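Local coordinates for type VI immunity protein Atu4351 (Agrobacterium fabrum, PDB 6ITW) that probably protects the bacterium by neutralising a cognate toxic effector of the type VI secretion system, at residues F92-L96 against E106-L110; G168-K174 against N187-A193. All blocks are in the same frame, centred on the assembly; numbering follows the deposited sequence.

Contact 1: F92-L96 against E106-L110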
loop_
_atom_site.group_PDB
_atom_site.type_symbol
_atom_site.label_atom_id
_atom_site.label_comp_id
_atom_site.label_asym_id
_atom_site.label_seq_id
_atom_site.Cartn_x
_atom_site.Cartn_y
_atom_site.Cartn_z
ATOM N N PHE A 92 0.501 5.581 -6.748
ATOM C CA PHE A 92 -0.831 5.340 -7.287
ATOM C C PHE A 92 -1.783 4.756 -6.243
ATOM O O PHE A 92 -2.841 4.225 -6.597
ATOM C CB PHE A 92 -0.747 4.423 -8.507
ATOM C CG PHE A 92 0.224 4.913 -9.549
ATOM C CD1 PHE A 92 -0.192 5.778 -10.553
ATOM C CD2 PHE A 92 1.560 4.544 -9.497
ATOM C CE1 PHE A 92 0.706 6.261 -11.486
ATOM C CE2 PHE A 92 2.464 5.019 -10.441
ATOM C CZ PHE A 92 2.037 5.875 -11.436
ATOM N N GLY A 93 -1.435 4.836 -4.963
ATOM C CA GLY A 93 -2.384 4.428 -3.944
ATOM C C GLY A 93 -2.361 2.955 -3.619
ATOM O O GLY A 93 -3.277 2.464 -2.956
ATOM N N LYS A 94 -1.339 2.228 -4.061
ATOM C CA LYS A 94 -1.202 0.813 -3.726
ATOM C C LYS A 94 -0.607 0.712 -2.323
ATOM O O LYS A 94 0.573 1.023 -2.117
ATOM C CB LYS A 94 -0.330 0.106 -4.766
ATOM C CG LYS A 94 -0.153 -1.399 -4.594
ATOM C CD LYS A 94 0.509 -1.988 -5.838
ATOM C CE LYS A 94 0.458 -3.514 -5.891
ATOM N NZ LYS A 94 1.290 -4.077 -7.023
ATOM N N ILE A 95 -1.416 0.249 -1.370
ATOM C CA ILE A 95 -1.083 0.285 0.052
ATOM C C ILE A 95 -0.232 -0.918 0.452
ATOM O O ILE A 95 -0.589 -2.074 0.180
ATOM C CB ILE A 95 -2.367 0.326 0.888
ATOM C CG1 ILE A 95 -3.140 1.612 0.578
ATOM C CG2 ILE A 95 -2.042 0.161 2.372
ATOM C CD1 ILE A 95 -4.543 1.634 1.170
ATOM N N LEU A 96 0.890 -0.649 1.117
ATOM C CA LEU A 96 1.619 -1.666 1.869
ATOM C C LEU A 96 1.022 -1.730 3.270
ATOM O O LEU A 96 1.057 -0.732 4.013
ATOM C CB LEU A 96 3.108 -1.343 1.942
ATOM C CG LEU A 96 3.961 -2.223 2.864
ATOM C CD1 LEU A 96 3.732 -3.692 2.563
ATOM C CD2 LEU A 96 5.447 -1.896 2.731
ATOM N N GLU A 106 -0.811 -6.320 0.274
ATOM C CA GLU A 106 -0.860 -5.215 -0.681
ATOM C C GLU A 106 -2.309 -4.991 -1.100
ATOM O O GLU A 106 -3.005 -5.938 -1.476
ATOM C CB GLU A 106 0.031 -5.479 -1.911
ATOM C CG GLU A 106 1.547 -5.678 -1.614
ATOM C CD GLU A 106 2.407 -5.898 -2.884
ATOM O OE1 GLU A 106 1.934 -5.579 -3.996
ATOM O OE2 GLU A 106 3.556 -6.391 -2.772
ATOM N N ILE A 107 -2.759 -3.744 -1.033
ATOM C CA ILE A 107 -4.120 -3.372 -1.399
ATOM C C ILE A 107 -4.013 -2.428 -2.591
ATOM O O ILE A 107 -3.686 -1.243 -2.434
ATOM C CB ILE A 107 -4.881 -2.722 -0.238
ATOM C CG1 ILE A 107 -4.872 -3.629 0.999
ATOM C CG2 ILE A 107 -6.301 -2.451 -0.644
ATOM C CD1 ILE A 107 -5.688 -3.048 2.186
ATOM N N ASN A 108 -4.283 -2.951 -3.787
ATOM C CA ASN A 108 -4.166 -2.182 -5.023
ATOM C C ASN A 108 -5.480 -1.437 -5.231
ATOM O O ASN A 108 -6.459 -1.998 -5.737
ATOM C CB ASN A 108 -3.823 -3.100 -6.189
ATOM C CG ASN A 108 -3.577 -2.343 -7.475
ATOM O OD1 ASN A 108 -4.160 -1.279 -7.706
ATOM N ND2 ASN A 108 -2.714 -2.889 -8.331
ATOM N N ILE A 109 -5.485 -0.156 -4.839
ATOM C CA ILE A 109 -6.690 0.676 -4.860
ATOM C C ILE A 109 -7.124 0.982 -6.292
ATOM O O ILE A 109 -8.324 1.058 -6.592
ATOM C CB ILE A 109 -6.421 1.975 -4.079
ATOM C CG1 ILE A 109 -6.407 1.706 -2.580
ATOM C CG2 ILE A 109 -7.435 3.065 -4.469
ATOM C CD1 ILE A 109 -7.768 1.476 -1.997
ATOM N N LEU A 110 -6.158 1.220 -7.182
ATOM C CA LEU A 110 -6.473 1.584 -8.563
ATOM C C LEU A 110 -7.182 0.439 -9.289
ATOM O O LEU A 110 -8.193 0.656 -9.961
ATOM C CB LEU A 110 -5.181 1.968 -9.295
ATOM C CG LEU A 110 -5.265 2.461 -10.747
ATOM C CD1 LEU A 110 -6.154 3.664 -10.807
ATOM C CD2 LEU A 110 -3.883 2.792 -11.345
HETATM O O HOH W 1 -3.440 1.490 -6.369
#

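Contact 2: G168-K174 against N187-A193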
loop_
_atom_site.group_PDB
_atom_site.type_symbol
_atom_site.label_atom_id
_atom_site.label_comp_id
_atom_site.label_asym_id
_atom_site.label_seq_id
_atom_site.Cartn_x
_atom_site.Cartn_y
_atom_site.Cartn_z
ATOM N N GLY A 168 0.656 12.596 1.642
ATOM C CA GLY A 168 -0.779 12.492 1.713
ATOM C C GLY A 168 -1.514 12.699 0.405
ATOM O O GLY A 168 -2.750 12.787 0.425
ATOM N N GLN A 169 -0.808 12.768 -0.728
ATOM C CA GLN A 169 -1.427 12.730 -2.050
ATOM C C GLN A 169 -0.982 11.510 -2.848
ATOM O O GLN A 169 0.039 10.888 -2.546
ATOM C CB GLN A 169 -1.074 13.950 -2.885
ATOM C CG GLN A 169 -1.467 15.268 -2.316
ATOM C CD GLN A 169 -0.960 16.369 -3.216
ATOM O OE1 GLN A 169 0.197 16.326 -3.675
ATOM N NE2 GLN A 169 -1.827 17.332 -3.519
ATOM N N ILE A 170 -1.755 11.199 -3.903
ATOM C CA ILE A 170 -1.422 10.171 -4.891
ATOM C C ILE A 170 -1.818 10.691 -6.272
ATOM O O ILE A 170 -2.566 11.659 -6.403
ATOM C CB ILE A 170 -2.134 8.819 -4.626
ATOM C CG1 ILE A 170 -3.652 9.011 -4.592
ATOM C CG2 ILE A 170 -1.664 8.171 -3.325
ATOM C CD1 ILE A 170 -4.459 7.679 -4.533
ATOM N N TYR A 171 -1.313 10.026 -7.316
ATOM C CA TYR A 171 -1.820 10.219 -8.675
ATOM C C TYR A 171 -3.034 9.321 -8.877
ATOM O O TYR A 171 -2.980 8.120 -8.595
ATOM C CB TYR A 171 -0.767 9.892 -9.734
ATOM C CG TYR A 171 0.528 10.664 -9.586
ATOM C CD1 TYR A 171 0.533 12.057 -9.563
ATOM C CD2 TYR A 171 1.750 9.996 -9.479
ATOM C CE1 TYR A 171 1.723 12.766 -9.440
ATOM C CE2 TYR A 171 2.959 10.701 -9.359
ATOM C CZ TYR A 171 2.929 12.086 -9.342
ATOM O OH TYR A 171 4.106 12.785 -9.217
ATOM N N SER A 172 -4.117 9.904 -9.371
ATOM C CA SER A 172 -5.401 9.246 -9.481
ATOM C C SER A 172 -6.052 9.641 -10.801
ATOM O O SER A 172 -5.903 10.784 -11.252
ATOM C CB SER A 172 -6.310 9.653 -8.309
ATOM O OG SER A 172 -7.558 8.962 -8.327
ATOM N N PRO A 173 -6.792 8.734 -11.429
ATOM C CA PRO A 173 -7.461 9.107 -12.678
ATOM C C PRO A 173 -8.599 10.077 -12.399
ATOM O O PRO A 173 -9.350 9.932 -11.431
ATOM C CB PRO A 173 -7.962 7.768 -13.245
ATOM C CG PRO A 173 -8.063 6.857 -12.062
ATOM C CD PRO A 173 -7.089 7.350 -11.014
ATOM N N LYS A 174 -8.675 11.109 -13.238
ATOM C CA LYS A 174 -9.761 12.073 -13.147
ATOM C C LYS A 174 -11.098 11.401 -13.442
ATOM O O LYS A 174 -12.031 11.470 -12.638
ATOM C CB LYS A 174 -9.503 13.226 -14.125
ATOM C CG LYS A 174 -10.611 14.281 -14.161
ATOM C CD LYS A 174 -10.870 14.788 -15.583
ATOM C CE LYS A 174 -11.016 16.312 -15.657
ATOM N NZ LYS A 174 -11.984 16.847 -14.651
ATOM N N ASN A 187 -5.043 11.529 -18.216
ATOM C CA ASN A 187 -6.214 11.449 -17.347
ATOM C C ASN A 187 -5.841 11.370 -15.863
ATOM O O ASN A 187 -6.729 11.250 -15.011
ATOM C CB ASN A 187 -7.068 10.240 -17.769
ATOM C CG ASN A 187 -8.403 10.151 -17.032
ATOM O OD1 ASN A 187 -9.078 11.160 -16.793
ATOM N ND2 ASN A 187 -8.786 8.924 -16.661
HETATM N N MSE A 188 -4.555 11.432 -15.532
HETATM C CA MSE A 188 -4.115 11.358 -14.142
HETATM C C MSE A 188 -3.947 12.764 -13.506
HETATM O O MSE A 188 -3.515 13.710 -14.173
HETATM C CB MSE A 188 -2.800 10.587 -14.073
HETATM C CG MSE A 188 -2.832 9.205 -14.741
HETATM SE SE MSE A 188 -4.123 7.973 -13.928
HETATM C CE MSE A 188 -3.125 7.458 -12.323
ATOM N N ARG A 189 -4.280 12.896 -12.225
ATOM C CA ARG A 189 -4.151 14.145 -11.487
ATOM C C ARG A 189 -3.659 13.867 -10.073
ATOM O O ARG A 189 -3.960 12.810 -9.507
ATOM C CB ARG A 189 -5.484 14.899 -11.379
ATOM C CG ARG A 189 -6.188 15.146 -12.658
ATOM C CD ARG A 189 -5.551 16.278 -13.431
ATOM N NE ARG A 189 -6.516 16.767 -14.404
ATOM C CZ ARG A 189 -6.665 16.235 -15.610
ATOM N NH1 ARG A 189 -5.886 15.219 -15.965
ATOM N NH2 ARG A 189 -7.575 16.718 -16.453
ATOM N N PRO A 190 -2.928 14.805 -9.469
ATOM C CA PRO A 190 -2.576 14.671 -8.041
ATOM C C PRO A 190 -3.770 15.046 -7.170
ATOM O O PRO A 190 -4.414 16.072 -7.396
ATOM C CB PRO A 190 -1.417 15.662 -7.861
ATOM C CG PRO A 190 -1.645 16.720 -8.949
ATOM C CD PRO A 190 -2.397 16.042 -10.079
ATOM N N VAL A 191 -4.098 14.186 -6.197
ATOM C CA VAL A 191 -5.278 14.369 -5.355
ATOM C C VAL A 191 -4.961 13.955 -3.918
ATOM O O VAL A 191 -3.995 13.241 -3.645
ATOM C CB VAL A 191 -6.516 13.558 -5.838
ATOM C CG1 VAL A 191 -6.958 13.968 -7.217
ATOM C CG2 VAL A 191 -6.203 12.070 -5.810
ATOM N N ASP A 192 -5.814 14.401 -3.000
ATOM C CA ASP A 192 -5.781 13.943 -1.622
ATOM C C ASP A 192 -5.976 12.428 -1.556
ATOM O O ASP A 192 -6.973 11.900 -2.057
ATOM C CB ASP A 192 -6.873 14.656 -0.834
ATOM C CG ASP A 192 -6.934 14.207 0.596
ATOM O OD1 ASP A 192 -5.943 14.425 1.319
ATOM O OD2 ASP A 192 -7.965 13.641 1.004
ATOM N N ALA A 193 -5.031 11.727 -0.922
ATOM C CA ALA A 193 -5.067 10.263 -0.940
ATOM C C ALA A 193 -6.251 9.717 -0.143
ATOM O O ALA A 193 -6.970 8.830 -0.619
ATOM C CB ALA A 193 -3.755 9.692 -0.402
HETATM O O HOH W 2 -4.488 11.819 2.350
#

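Contact 1: F92-L96 against E106-L110
Lys94 runs between the side chains of Asn108 and Glu106, on the face of the sheet they share. The two strands form the antiparallel beta hairpin 94-99/103-108. It lies within the GAD-like family region and supplies two neighbouring strands of the large mixed sheet. Lys94 CG is anti to the backbone N (chi1 -177°), and the rest of the chain is extended. Lys94 CE therefore sits between its two neighbours, 3.2 Å from Glu106 OE1 and 4.1 Å from Asn108 ND2. Lys94 NZ is 3.4 Å from Glu106 OE1, a long salt bridge in the conformer given. Glu106 has a second conformer, so this bridge is probably not constant. Lys94 NZ has another partner in the carbonyl of Ser143, and Phe144 also lies against Lys94 and Glu106.

The opposite face of the hairpin is apolar. Ile95 and Ile107 form a hydrogen-bonded pair, with Ile95 CB 4.1 Å from Ile107 CB. Two backbone bonds join them, Ile95 N to Ile107 O and Ile107 N to Ile95 O. Ile95 CD1 also reaches Ile109 CG1 at 4.2 Å. Helices 66-73 and 193-200 cover this face. Ile68 touches both Ile95 and Ile109, and Ala72 touches Ile107. Met197 meets Ile95, and Ala200 meets Ile109.

Beyond the paired strands the backbone turns at Gly93, which has a positive phi of 86°. Gly93 O lies 3.2 Å from Ile109 CG1. Asn108 OD1 accepts a bond from the backbone N of Leu111. One water bridges the two segments here: it donates to Phe92 O at 2.8 Å and to Asn108 OD1, and accepts from Leu110 N at 2.8 Å.

Contact 2: G168-K174 against N187-A193
Ile170 sets its CG2 methyl against Ala193 CB at 3.9 Å, and its CG1 lies near Val191 CG2. The contact is a two-stranded antiparallel sheet in the C-terminal Tdi1 family region. Paired backbone bonds join Ile170 to Val191 and Ser172 to Arg189. Single bonds extend the pairing, from Ala193 N to Gly168 O and from Lys174 N to Asn187 O.

Tyr171, Pro173, Met188 and Pro190 share one face. Selenomethionine Met188 bends at chi2 (-62°) and chi3 (-77°), which lays Met188 SE beside the Pro173 ring, 3.9 Å from Pro173 CB. Met188 CE reaches Tyr171 CB at 4.3 Å. The Tyr171 hydroxyl bonds to the carbonyl of Gly163.

The other face is buried at its Ile170 end. Next to it, Val191 CG2, set between its backbone N and carbonyl carbon, presses on Ser172 CB at 3.5 Å. The Arg189 end is looser. Lys174 CB lies over one face of the Arg189 guanidinium, and Lys174 CE comes to 3.6 Å from Arg189 NH2. Arg189 NH1 bonds to the carbonyl of Glu186 and weakly to Met188 O.

Asp192 is the N-cap of helix 193-200; its side chain caps a backbone N just past the segment, and OD2 also bonds to Ser195 OG. Helix 155-162 packs on Tyr171 and Met188 through Leu158, while Phe89 of strand 84-90 meets Ile170 and Ala193.

The centre of contact 1 is about 4 Å, and that of contact 2 about 15 Å, from the centre of the chain. Contact 2 has two exposed residues, contact 1 none. Both are antiparallel strand pairs, but contact 1 belongs to the large mixed sheet and contact 2 is a separate two-stranded sheet. Contact 1 comes first along the chain, in the GAD-like region. Contact 1 has an across-strand salt bridge; contact 2 relies on more backbone bonds. They meet directly: Phe92 CD1 lies 3.8 Å from Met188 CE, and Leu110 CD1 is 3.8 Å from Pro173 CD. Helix 193-200, capped at contact 2, also covers contact 1.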